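Local coordinates for protein 2-keto-3-deoxy-D-arabinonate dehydratase (PDB 2Q1A) that catalyses the magnesium-dependent dehydration of 2-dehydro-3-deoxy-D-arabinonate to 2,5-dioxopentanoate, a step in the pentose oxidation pathway from D-arabinonate to 2-oxoglutarate, at residues S79-E84 / R112-F117; P142-A147 / T254-V259; I161-S166 / D270-T275; S205-L210 / S223-K228. One frame throughout, in Å; residues are numbered along the deposited sequence.

Contact 1: S79-E84 / R112-F117. With 2KT (2-ketobutyric acid), chain C.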
loop_
_atom_site.group_PDB
_atom_site.type_symbol
_atom_site.label_atom_id
_atom_site.label_comp_id
_atom_site.label_asym_id
_atom_site.label_seq_id
_atom_site.Cartn_x
_atom_site.Cartn_y
_atom_site.Cartn_z
ATOM N N SER A 79 17.296 9.638 29.381
ATOM C CA SER A 79 17.931 10.720 30.101
ATOM C C SER A 79 18.700 10.104 31.259
ATOM O O SER A 79 18.288 9.083 31.806
ATOM C CB SER A 79 16.879 11.682 30.620
ATOM O OG SER A 79 17.398 12.993 30.687
ATOM N N GLY A 80 19.821 10.711 31.626
ATOM C CA GLY A 80 20.678 10.139 32.659
ATOM C C GLY A 80 20.920 11.039 33.853
ATOM O O GLY A 80 20.977 12.261 33.716
ATOM N N ILE A 81 21.062 10.414 35.022
ATOM C CA ILE A 81 21.455 11.086 36.272
ATOM C C ILE A 81 20.518 12.251 36.636
ATOM O O ILE A 81 20.943 13.403 36.741
ATOM C CB ILE A 81 22.961 11.530 36.244
ATOM C CG1 ILE A 81 23.856 10.475 35.568
ATOM C CG2 ILE A 81 23.473 11.867 37.648
ATOM C CD1 ILE A 81 23.877 9.105 36.240
ATOM N N SER A 82 19.238 11.934 36.825
ATOM C CA SER A 82 18.218 12.946 37.103
ATOM C C SER A 82 17.706 12.925 38.551
ATOM O O SER A 82 16.759 13.637 38.897
ATOM C CB SER A 82 17.057 12.808 36.111
ATOM O OG SER A 82 16.499 11.507 36.140
ATOM N N TYR A 83 18.344 12.111 39.390
ATOM C CA TYR A 83 18.006 12.026 40.812
ATOM C C TYR A 83 19.222 12.329 41.684
ATOM O O TYR A 83 20.362 12.142 41.247
ATOM C CB TYR A 83 17.452 10.641 41.154
ATOM C CG TYR A 83 16.045 10.385 40.664
ATOM C CD1 TYR A 83 15.811 9.918 39.370
ATOM C CD2 TYR A 83 14.944 10.598 41.498
ATOM C CE1 TYR A 83 14.520 9.673 38.917
ATOM C CE2 TYR A 83 13.646 10.350 41.056
ATOM C CZ TYR A 83 13.442 9.889 39.765
ATOM O OH TYR A 83 12.165 9.644 39.314
ATOM N N GLU A 84 18.976 12.784 42.914
ATOM C CA GLU A 84 20.050 13.173 43.839
ATOM C C GLU A 84 21.095 12.079 44.050
ATOM O O GLU A 84 22.297 12.344 43.969
ATOM C CB GLU A 84 19.486 13.629 45.193
ATOM C CG GLU A 84 18.672 14.919 45.120
ATOM C CD GLU A 84 18.560 15.656 46.452
ATOM O OE1 GLU A 84 18.751 15.030 47.520
ATOM O OE2 GLU A 84 18.273 16.876 46.423
ATOM N N ARG A 112 23.762 21.393 31.030
ATOM C CA ARG A 112 23.367 20.402 30.032
ATOM C C ARG A 112 23.191 19.010 30.666
ATOM O O ARG A 112 24.144 18.455 31.225
ATOM C CB ARG A 112 24.404 20.351 28.904
ATOM C CG ARG A 112 24.021 19.455 27.728
ATOM C CD ARG A 112 25.133 19.376 26.678
ATOM N NE ARG A 112 25.362 20.658 26.006
ATOM C CZ ARG A 112 24.685 21.101 24.945
ATOM N NH1 ARG A 112 24.985 22.283 24.424
ATOM N NH2 ARG A 112 23.716 20.379 24.398
ATOM N N PRO A 113 21.967 18.449 30.584
ATOM C CA PRO A 113 21.694 17.094 31.066
ATOM C C PRO A 113 22.216 16.026 30.107
ATOM O O PRO A 113 22.574 16.334 28.964
ATOM C CB PRO A 113 20.168 17.044 31.106
ATOM C CG PRO A 113 19.749 17.961 30.012
ATOM C CD PRO A 113 20.755 19.085 30.029
ATOM N N GLU A 114 22.265 14.783 30.580
ATOM C CA GLU A 114 22.629 13.663 29.735
ATOM C C GLU A 114 21.405 13.185 28.957
ATOM O O GLU A 114 20.321 13.027 29.525
ATOM C CB GLU A 114 23.218 12.523 30.561
ATOM C CG GLU A 114 23.862 11.420 29.717
ATOM C CD GLU A 114 24.052 10.123 30.481
ATOM O OE1 GLU A 114 23.862 10.121 31.722
ATOM O OE2 GLU A 114 24.397 9.105 29.838
ATOM N N ILE A 115 21.596 12.998 27.653
ATOM C CA ILE A 115 20.585 12.455 26.754
ATOM C C ILE A 115 21.302 11.474 25.828
ATOM O O ILE A 115 22.342 11.809 25.250
ATOM C CB ILE A 115 19.920 13.575 25.895
ATOM C CG1 ILE A 115 19.337 14.699 26.770
ATOM C CG2 ILE A 115 18.881 13.002 24.915
ATOM C CD1 ILE A 115 18.007 14.397 27.438
ATOM N N PHE A 116 20.752 10.263 25.705
ATOM C CA PHE A 116 21.328 9.234 24.833
ATOM C C PHE A 116 20.243 8.532 24.025
ATOM O O PHE A 116 19.063 8.589 24.382
ATOM C CB PHE A 116 22.146 8.219 25.647
ATOM C CG PHE A 116 21.350 7.498 26.706
ATOM C CD1 PHE A 116 20.782 6.251 26.443
ATOM C CD2 PHE A 116 21.162 8.070 27.966
ATOM C CE1 PHE A 116 20.031 5.583 27.415
ATOM C CE2 PHE A 116 20.409 7.412 28.948
ATOM C CZ PHE A 116 19.843 6.161 28.671
ATOM N N PHE A 117 20.646 7.886 22.930
ATOM C CA PHE A 117 19.716 7.085 22.130
ATOM C C PHE A 117 19.558 5.708 22.759
ATOM O O PHE A 117 20.554 5.024 23.039
ATOM C CB PHE A 117 20.190 6.959 20.677
ATOM C CG PHE A 117 19.199 6.270 19.774
ATOM C CD1 PHE A 117 19.389 4.944 19.386
ATOM C CD2 PHE A 117 18.064 6.940 19.322
ATOM C CE1 PHE A 117 18.472 4.296 18.553
ATOM C CE2 PHE A 117 17.135 6.294 18.491
ATOM C CZ PHE A 117 17.342 4.971 18.110
HETATM C C4 2KT C . 22.749 6.318 32.407
HETATM C C3 2KT C . 22.022 6.890 33.305
HETATM C C2 2KT C . 20.831 6.449 33.370
HETATM O O3 2KT C . 20.403 5.629 32.554
HETATM C C 2KT C . 20.011 6.876 34.340
HETATM O OXT 2KT C . 20.409 7.710 35.185
HETATM O O 2KT C . 18.839 6.426 34.390
#
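In the substrate site of this FAH-family enzyme, S79 of strand 76-80 faces I115 of strand 114-119 as an antiparallel non-hydrogen-bonded pair. The carbonyl of the preceding E114 is the polar centre of the contact. G80 N donates to E114 O over 3.2 Å from above the carbonyl plane (52° out of it), and S79 OG lies 3.1 Å from the same E114 O. On the S79 and I115 face, I115 CD1 packs against S79 OG at 3.6 Å.

The extended chain of E114 lays its carboxylate over the glycine, OE1 standing 3.3 Å from G80 CA. A CB on G80 would run into this oxygen, so the lack of a side chain lets OE1 come this close to the backbone. Beyond it, I81 CG1 comes within 3.9 Å of E114 OE1. The I81 backbone serves the ligand: its N-H points almost straight at a 2-ketobutyrate carboxylate oxygen, with I81 N to OXT at 2.8 Å and 174° at the hydrogen.

P179 of the second subunit packs on F116, and K182 of the same chain also touches it. With F116 CG between the backbone N and the carbonyl carbon (chi1 59°), the ring turns to the ligand side, where CE2 is 3.9 Å from S79 N and CZ 4.0 Å from 2-ketobutyrate O3.

Contact 2: P142-A147 / T254-V259. With MG (magnesium ion), chain B; 2KT (2-ketobutyric acid), chain C.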
loop_
_atom_site.group_PDB
_atom_site.type_symbol
_atom_site.label_atom_id
_atom_site.label_comp_id
_atom_site.label_asym_id
_atom_site.label_seq_id
_atom_site.Cartn_x
_atom_site.Cartn_y
_atom_site.Cartn_z
ATOM N N PRO A 142 17.944 -3.885 35.757
ATOM C CA PRO A 142 16.821 -3.143 35.199
ATOM C C PRO A 142 16.749 -1.746 35.808
ATOM O O PRO A 142 17.043 -1.575 36.993
ATOM C CB PRO A 142 15.609 -3.976 35.623
ATOM C CG PRO A 142 16.037 -4.640 36.904
ATOM C CD PRO A 142 17.527 -4.819 36.825
ATOM N N GLU A 143 16.379 -0.752 35.007
ATOM C CA GLU A 143 16.229 0.600 35.523
ATOM C C GLU A 143 14.768 1.059 35.441
ATOM O O GLU A 143 14.265 1.374 34.359
ATOM C CB GLU A 143 17.185 1.564 34.812
ATOM C CG GLU A 143 18.678 1.262 35.056
ATOM C CD GLU A 143 19.626 2.326 34.485
ATOM O OE1 GLU A 143 20.864 2.159 34.612
ATOM O OE2 GLU A 143 19.135 3.326 33.909
ATOM N N PRO A 144 14.073 1.074 36.589
ATOM C CA PRO A 144 12.669 1.486 36.629
ATOM C C PRO A 144 12.547 2.982 36.420
ATOM O O PRO A 144 13.109 3.759 37.193
ATOM C CB PRO A 144 12.220 1.101 38.046
ATOM C CG PRO A 144 13.462 1.061 38.854
ATOM C CD PRO A 144 14.579 0.685 37.918
ATOM N N GLU A 145 11.832 3.382 35.372
ATOM C CA GLU A 145 11.768 4.791 34.991
ATOM C C GLU A 145 10.375 5.209 34.538
ATOM O O GLU A 145 9.643 4.422 33.935
ATOM C CB GLU A 145 12.781 5.079 33.880
ATOM C CG GLU A 145 14.214 4.664 34.205
ATOM C CD GLU A 145 15.248 5.195 33.226
ATOM O OE1 GLU A 145 16.417 4.754 33.312
ATOM O OE2 GLU A 145 14.911 6.059 32.379
ATOM N N LEU A 146 10.007 6.447 34.848
ATOM C CA LEU A 146 8.839 7.072 34.248
ATOM C C LEU A 146 9.226 7.579 32.855
ATOM O O LEU A 146 10.293 8.187 32.672
ATOM C CB LEU A 146 8.333 8.228 35.116
ATOM C CG LEU A 146 7.182 9.084 34.576
ATOM C CD1 LEU A 146 5.871 8.312 34.591
ATOM C CD2 LEU A 146 7.055 10.382 35.370
ATOM N N ALA A 147 8.364 7.315 31.881
ATOM C CA ALA A 147 8.628 7.695 30.505
ATOM C C ALA A 147 7.458 8.456 29.896
ATOM O O ALA A 147 6.294 8.142 30.160
ATOM C CB ALA A 147 8.959 6.476 29.678
ATOM N N THR A 254 12.904 9.032 31.580
ATOM C CA THR A 254 13.413 10.165 32.364
ATOM C C THR A 254 14.513 9.896 33.407
ATOM O O THR A 254 14.846 10.787 34.192
ATOM C CB THR A 254 12.255 10.932 33.037
ATOM O OG1 THR A 254 11.613 10.087 34.001
ATOM C CG2 THR A 254 11.231 11.376 31.997
ATOM N N GLY A 255 15.086 8.695 33.417
ATOM C CA GLY A 255 16.150 8.359 34.376
ATOM C C GLY A 255 15.663 7.601 35.608
ATOM O O GLY A 255 14.510 7.756 36.026
ATOM N N THR A 256 16.542 6.787 36.191
ATOM C CA THR A 256 16.180 5.953 37.347
ATOM C C THR A 256 16.735 6.448 38.687
ATOM O O THR A 256 17.747 7.155 38.737
ATOM C CB THR A 256 16.596 4.471 37.148
ATOM O OG1 THR A 256 15.914 3.655 38.105
ATOM C CG2 THR A 256 18.108 4.282 37.306
ATOM N N ALA A 257 16.063 6.058 39.767
ATOM C CA ALA A 257 16.523 6.341 41.128
ATOM C C ALA A 257 16.784 5.061 41.932
ATOM O O ALA A 257 17.353 5.118 43.027
ATOM C CB ALA A 257 15.519 7.211 41.850
ATOM N N ILE A 258 16.361 3.917 41.393
ATOM C CA ILE A 258 16.507 2.637 42.081
ATOM C C ILE A 258 17.617 1.799 41.446
ATOM O O ILE A 258 17.476 1.296 40.324
ATOM C CB ILE A 258 15.170 1.845 42.135
ATOM C CG1 ILE A 258 14.054 2.714 42.728
ATOM C CG2 ILE A 258 15.347 0.571 42.942
ATOM C CD1 ILE A 258 12.657 2.167 42.553
ATOM N N VAL A 259 18.720 1.667 42.177
ATOM C CA VAL A 259 19.907 0.970 41.700
ATOM C C VAL A 259 20.280 -0.163 42.667
ATOM O O VAL A 259 20.860 0.091 43.725
ATOM C CB VAL A 259 21.112 1.944 41.528
ATOM C CG1 VAL A 259 22.308 1.231 40.897
ATOM C CG2 VAL A 259 20.719 3.163 40.695
HETATM MG MG MG B . 18.367 4.791 32.684
HETATM C C4 2KT C . 22.749 6.318 32.407
HETATM C C3 2KT C . 22.022 6.890 33.305
HETATM C C2 2KT C . 20.831 6.449 33.370
HETATM O O3 2KT C . 20.403 5.629 32.554
HETATM C C 2KT C . 20.011 6.876 34.340
HETATM O OXT 2KT C . 20.409 7.710 35.185
HETATM O O 2KT C . 18.839 6.426 34.390
HETATM O O HOH W 1 19.135 0.085 38.435
HETATM O O HOH W 2 13.383 5.283 39.559
HETATM O O HOH W 3 17.474 6.540 31.682
HETATM O O HOH W 4 12.071 8.471 36.070
#
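E145, on strand 140-150, reaches across to G255 and T256 in the loop after strand 250-253, and the two walls meet at the magnesium site of the FAH-type active centre. From its CB, 3.8 Å from G255 O, the extended E145 chain runs alongside the loop backbone. CG and CD lie against G255 C, and the carboxylate then divides its work. OE1 binds magnesium at 2.0 Å, while OE2 accepts from G255 N at 2.8 Å, the donor sitting well above the carboxylate plane. T253 OG1 and, weakly, a metal-bound water also engage OE2, which should fix the rotation of the group.

E143 supplies a second ligand, OE2 at 2.1 Å from magnesium, and its OE1 pairs with R89; D164 and 2-ketobutyrate O and O3 complete the sphere with that water.

T256 crosses E143 at about a right angle, its CG2 lying 3.7 Å from E143 OE2. Its OG1, anti to the backbone N (chi1 -164°), donates to P144 O at 3.0 Å, and its N-H reaches 2-ketobutyrate O. With an alanine here, the P144 carbonyl would lose the hydroxyl that donates to it and E143 the methyl packed beside it, which would probably let this part of the loop sit less firmly on the strand.

At one end, L146 O takes two donors, T254 N and T254 OG1, the hydroxyl at 2.7 Å. At the other, the P144 ring crosses I258, CG meeting I258 CB at 3.8 Å.

Contact 3: I161-S166 / D270-T275. With MG (magnesium ion), chain B.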
loop_
_atom_site.group_PDB
_atom_site.type_symbol
_atom_site.label_atom_id
_atom_site.label_comp_id
_atom_site.label_asym_id
_atom_site.label_seq_id
_atom_site.Cartn_x
_atom_site.Cartn_y
_atom_site.Cartn_z
ATOM N N ILE A 161 5.378 3.205 31.978
ATOM C CA ILE A 161 6.497 2.625 32.711
ATOM C C ILE A 161 7.528 2.115 31.711
ATOM O O ILE A 161 7.175 1.380 30.784
ATOM C CB ILE A 161 6.031 1.413 33.568
ATOM C CG1 ILE A 161 5.008 1.846 34.622
ATOM C CG2 ILE A 161 7.230 0.677 34.181
ATOM C CD1 ILE A 161 4.035 0.757 34.995
ATOM N N MET A 162 8.793 2.482 31.902
ATOM C CA MET A 162 9.863 1.906 31.090
ATOM C C MET A 162 10.946 1.250 31.934
ATOM O O MET A 162 11.267 1.701 33.037
ATOM C CB MET A 162 10.491 2.940 30.134
ATOM C CG MET A 162 11.467 2.335 29.109
ATOM S SD MET A 162 11.836 3.366 27.667
ATOM C CE MET A 162 10.412 3.047 26.632
ATOM N N ASP A 163 11.504 0.186 31.374
ATOM C CA ASP A 163 12.657 -0.479 31.919
ATOM C C ASP A 163 13.873 -0.213 31.013
ATOM O O ASP A 163 14.013 -0.816 29.948
ATOM C CB ASP A 163 12.356 -1.974 32.024
ATOM C CG ASP A 163 13.436 -2.747 32.746
ATOM O OD1 ASP A 163 14.527 -2.190 32.990
ATOM O OD2 ASP A 163 13.188 -3.932 33.064
ATOM N N ASP A 164 14.746 0.693 31.446
ATOM C CA ASP A 164 16.003 0.950 30.748
ATOM C C ASP A 164 17.040 -0.129 31.114
ATOM O O ASP A 164 17.930 0.077 31.945
ATOM C CB ASP A 164 16.493 2.390 31.037
ATOM C CG ASP A 164 17.895 2.677 30.492
ATOM O OD1 ASP A 164 18.344 2.028 29.528
ATOM O OD2 ASP A 164 18.559 3.577 31.044
ATOM N N VAL A 165 16.918 -1.285 30.472
ATOM C CA VAL A 165 17.808 -2.415 30.740
ATOM C C VAL A 165 19.261 -2.045 30.403
ATOM O O VAL A 165 19.556 -1.633 29.284
ATOM C CB VAL A 165 17.341 -3.690 29.975
ATOM C CG1 VAL A 165 18.110 -4.910 30.428
ATOM C CG2 VAL A 165 15.848 -3.915 30.178
ATOM N N SER A 166 20.159 -2.184 31.378
ATOM C CA SER A 166 21.552 -1.732 31.213
ATOM C C SER A 166 22.607 -2.779 31.599
ATOM O O SER A 166 22.611 -3.271 32.731
ATOM C CB SER A 166 21.797 -0.447 32.023
ATOM O OG SER A 166 20.727 0.479 31.894
ATOM N N ASP A 270 14.566 -14.913 35.570
ATOM C CA ASP A 270 14.150 -13.836 36.493
ATOM C C ASP A 270 12.867 -13.142 36.028
ATOM O O ASP A 270 12.507 -13.211 34.854
ATOM C CB ASP A 270 15.251 -12.776 36.664
ATOM C CG ASP A 270 16.287 -13.143 37.727
ATOM O OD1 ASP A 270 16.022 -14.019 38.585
ATOM O OD2 ASP A 270 17.380 -12.529 37.701
ATOM N N ILE A 271 12.184 -12.481 36.957
ATOM C CA ILE A 271 10.952 -11.755 36.664
ATOM C C ILE A 271 11.073 -10.355 37.242
ATOM O O ILE A 271 11.186 -10.187 38.457
ATOM C CB ILE A 271 9.690 -12.446 37.280
ATOM C CG1 ILE A 271 9.634 -13.960 36.972
ATOM C CG2 ILE A 271 8.406 -11.719 36.870
ATOM C CD1 ILE A 271 9.507 -14.347 35.497
ATOM N N VAL A 272 11.054 -9.351 36.369
ATOM C CA VAL A 272 11.155 -7.962 36.788
ATOM C C VAL A 272 9.754 -7.377 36.838
ATOM O O VAL A 272 8.991 -7.506 35.882
ATOM C CB VAL A 272 12.063 -7.143 35.823
ATOM C CG1 VAL A 272 12.020 -5.659 36.147
ATOM C CG2 VAL A 272 13.507 -7.656 35.872
ATOM N N GLU A 273 9.420 -6.743 37.959
ATOM C CA GLU A 273 8.115 -6.124 38.138
ATOM C C GLU A 273 8.266 -4.668 38.555
ATOM O O GLU A 273 8.871 -4.366 39.591
ATOM C CB GLU A 273 7.292 -6.866 39.192
ATOM C CG GLU A 273 7.243 -8.383 39.042
ATOM C CD GLU A 273 6.321 -9.045 40.068
ATOM O OE1 GLU A 273 5.662 -8.318 40.848
ATOM O OE2 GLU A 273 6.253 -10.295 40.091
ATOM N N ILE A 274 7.699 -3.768 37.754
ATOM C CA ILE A 274 7.830 -2.337 37.996
ATOM C C ILE A 274 6.464 -1.679 38.140
ATOM O O ILE A 274 5.615 -1.799 37.263
ATOM C CB ILE A 274 8.663 -1.641 36.890
ATOM C CG1 ILE A 274 10.009 -2.353 36.708
ATOM C CG2 ILE A 274 8.873 -0.171 37.232
ATOM C CD1 ILE A 274 10.732 -2.024 35.423
ATOM N N THR A 275 6.259 -0.980 39.252
ATOM C CA THR A 275 4.975 -0.353 39.533
ATOM C C THR A 275 5.117 1.159 39.628
ATOM O O THR A 275 6.051 1.646 40.255
ATOM C CB THR A 275 4.364 -0.915 40.841
ATOM O OG1 THR A 275 4.260 -2.342 40.736
ATOM C CG2 THR A 275 2.979 -0.328 41.115
HETATM MG MG MG B . 18.367 4.791 32.684
HETATM O O HOH W 3 17.474 6.540 31.682
#
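Alike first torsions bring I161 and I274 together: chi1 of -62° and -53° sets CG1 anti to the carbonyl carbon in each, leaving both CG2 methyls anti to the backbone N and facing each other between the strands. They meet at 3.6 Å as the two side chains slide past each other in opposite directions. This is face-to-face packing of strands from two different sheets in the core of the FAH-type fold. Strand segments 161-164 and 271-275 cross at 138° with axes 8.0 Å apart, and no hydrogen bond joins the two segments.

In I274, CG1 goes to the other side and, with the chain extended at its second torsion, carries CD1 to D163. CD1 lies 3.8 Å from D163 CB and runs at about a right angle to the aspartate side chain. D163 CG, anti to its own N, carries OD2 on to V272, where CG1 is 3.7 Å away, so one carboxylate oxygen rests against methyl groups. OD1 accepts a weak hydrogen bond from E143 N. I131 covers both D163 and V272, while P144 packs on I274.

One residue on, the strand turns its other side to the active site. D164 centres an inverse gamma turn in which V165 N bonds weakly to D163 O, and S166 OG donates to D164 O at 2.8 Å. K118 forms a salt bridge with D164 OD1, while D164 OD2 binds magnesium at 2.0 Å.

Contact 4: S205-L210 / S223-K228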
loop_
_atom_site.group_PDB
_atom_site.type_symbol
_atom_site.label_atom_id
_atom_site.label_comp_id
_atom_site.label_asym_id
_atom_site.label_seq_id
_atom_site.Cartn_x
_atom_site.Cartn_y
_atom_site.Cartn_z
ATOM N N SER A 205 4.881 13.353 41.816
ATOM C CA SER A 205 4.288 12.801 43.036
ATOM C C SER A 205 3.709 11.397 42.803
ATOM O O SER A 205 2.522 11.148 43.043
ATOM C CB SER A 205 3.215 13.746 43.584
ATOM O OG SER A 205 2.900 13.416 44.924
ATOM N N LEU A 206 4.569 10.491 42.336
ATOM C CA LEU A 206 4.192 9.114 42.028
ATOM C C LEU A 206 5.215 8.156 42.614
ATOM O O LEU A 206 6.417 8.442 42.603
ATOM C CB LEU A 206 4.127 8.898 40.512
ATOM C CG LEU A 206 3.360 9.896 39.636
ATOM C CD1 LEU A 206 3.867 9.835 38.199
ATOM C CD2 LEU A 206 1.848 9.673 39.700
ATOM N N ASP A 207 4.737 7.016 43.113
ATOM C CA ASP A 207 5.613 5.983 43.660
ATOM C C ASP A 207 6.070 5.009 42.579
ATOM O O ASP A 207 5.251 4.444 41.852
ATOM C CB ASP A 207 4.919 5.228 44.799
ATOM C CG ASP A 207 4.714 6.091 46.034
ATOM O OD1 ASP A 207 5.708 6.656 46.545
ATOM O OD2 ASP A 207 3.555 6.205 46.493
ATOM N N ILE A 208 7.382 4.833 42.475
ATOM C CA ILE A 208 7.962 3.862 41.553
ATOM C C ILE A 208 8.555 2.723 42.377
ATOM O O ILE A 208 9.373 2.964 43.266
ATOM C CB ILE A 208 9.054 4.491 40.638
ATOM C CG1 ILE A 208 8.488 5.685 39.853
ATOM C CG2 ILE A 208 9.632 3.439 39.689
ATOM C CD1 ILE A 208 9.524 6.455 39.034
ATOM N N THR A 209 8.137 1.492 42.083
ATOM C CA THR A 209 8.580 0.319 42.838
ATOM C C THR A 209 9.195 -0.732 41.922
ATOM O O THR A 209 8.603 -1.092 40.906
ATOM C CB THR A 209 7.409 -0.314 43.623
ATOM O OG1 THR A 209 6.694 0.710 44.323
ATOM C CG2 THR A 209 7.912 -1.356 44.616
ATOM N N LEU A 210 10.376 -1.216 42.298
ATOM C CA LEU A 210 11.041 -2.306 41.591
ATOM C C LEU A 210 11.150 -3.569 42.457
ATOM O O LEU A 210 11.625 -3.519 43.594
ATOM C CB LEU A 210 12.431 -1.865 41.121
ATOM C CG LEU A 210 13.434 -2.920 40.633
ATOM C CD1 LEU A 210 13.040 -3.534 39.292
ATOM C CD2 LEU A 210 14.826 -2.315 40.550
ATOM N N SER A 223 11.943 1.199 46.387
ATOM C CA SER A 223 10.936 2.191 46.033
ATOM C C SER A 223 11.408 3.634 46.241
ATOM O O SER A 223 11.928 3.980 47.306
ATOM C CB SER A 223 9.649 1.932 46.813
ATOM O OG SER A 223 8.545 2.547 46.175
ATOM N N VAL A 224 11.229 4.463 45.213
ATOM C CA VAL A 224 11.516 5.900 45.282
ATOM C C VAL A 224 10.350 6.697 44.680
ATOM O O VAL A 224 9.730 6.267 43.704
ATOM C CB VAL A 224 12.847 6.270 44.563
ATOM C CG1 VAL A 224 13.064 7.773 44.547
ATOM C CG2 VAL A 224 14.038 5.587 45.222
ATOM N N ASN A 225 10.048 7.847 45.276
ATOM C CA ASN A 225 9.013 8.741 44.764
ATOM C C ASN A 225 9.593 9.810 43.829
ATOM O O ASN A 225 10.745 10.233 43.985
ATOM C CB ASN A 225 8.225 9.377 45.915
ATOM C CG ASN A 225 6.897 9.974 45.461
ATOM O OD1 ASN A 225 6.851 11.073 44.899
ATOM N ND2 ASN A 225 5.807 9.253 45.715
ATOM N N THR A 226 8.783 10.232 42.859
ATOM C CA THR A 226 9.210 11.168 41.816
ATOM C C THR A 226 9.408 12.600 42.315
ATOM O O THR A 226 9.933 13.448 41.582
ATOM C CB THR A 226 8.240 11.172 40.607
ATOM O OG1 THR A 226 6.885 11.211 41.070
ATOM C CG2 THR A 226 8.448 9.933 39.742
ATOM N N ASN A 227 8.996 12.872 43.554
ATOM C CA ASN A 227 9.300 14.155 44.191
ATOM C C ASN A 227 10.795 14.315 44.499
ATOM O O ASN A 227 11.232 15.361 44.972
ATOM C CB ASN A 227 8.435 14.380 45.443
ATOM C CG ASN A 227 8.595 13.280 46.489
ATOM O OD1 ASN A 227 9.676 12.714 46.673
ATOM N ND2 ASN A 227 7.507 12.985 47.190
ATOM N N LYS A 228 11.571 13.272 44.212
ATOM C CA LYS A 228 13.016 13.295 44.421
ATOM C C LYS A 228 13.796 13.575 43.131
ATOM O O LYS A 228 15.026 13.680 43.156
ATOM C CB LYS A 228 13.486 11.988 45.072
ATOM C CG LYS A 228 12.945 11.775 46.487
ATOM C CD LYS A 228 13.433 10.456 47.079
ATOM C CE LYS A 228 12.402 9.852 48.038
ATOM N NZ LYS A 228 12.707 8.420 48.367
#
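D207-N225 and T209-S223 are non-hydrogen-bonded pairs of the beta hairpin made by strands 207-214 and 217-225, with I208-V224 the hydrogen-bonded pair between them.

Backbone bonds come first. I208 N donates to V224 O at 3.0 Å and V224 N returns to I208 O at 3.1 Å. The ladder runs on into the 3-10 segment 226-228, where T226 N reaches L206 O over 3.0 Å.

Side-chain polar bonds gather mostly on the D207, T209, S223 and N225 face. N225 ND2 donates to D207 OD1 at 2.7 Å; the acceptor lies in the amide plane, but the donor stands above the carboxylate plane, the two planes being 82° apart. N225 OD1 turns back to its own chain and takes N227 N on an in-plane lone pair, an Asx turn that leads out of the strand. A leucine in place of N225 would probably leave the D207 carboxylate without this partner and N227 N without its Asx-turn acceptor. At the far end of this face, T209 OG1 and S223 OG share a hydrogen bond of 3.2 Å, either one able to donate.

T226 OG1, set between its backbone N and carbonyl carbon (chi1 45°), accepts from L206 N at 2.7 Å and also bonds P203 O, so the hydroxyl ties the chain entering the hairpin to the chain leaving it.

Apolar contact belongs to the I208 and V224 face, where P144 also touches I208. There I208 crosses T226 at about a right angle, CD1 meeting T226 CG2 at 3.7 Å.

Contact 1 comes first along the chain and closes before the others begin. The segments of contacts 2 and 3 alternate, and the hairpin of contact 4 falls within the span of both. Contact 2 is central: its centre lies about 11 Å from that of contact 1, 9 Å from contact 3 and 10 Å from contact 4. Strand 140-150 of contact 2 lies beside strand 156-167 of contact 3 in one sheet, and both contacts touch magnesium; contacts 1 and 2 share 2-ketobutyrate. Contacts 3 and 4 meet in the second sheet, through strands 271-276 and 207-214. The metal and substrate site sits on one face of the first sheet, whose other face packs on the second.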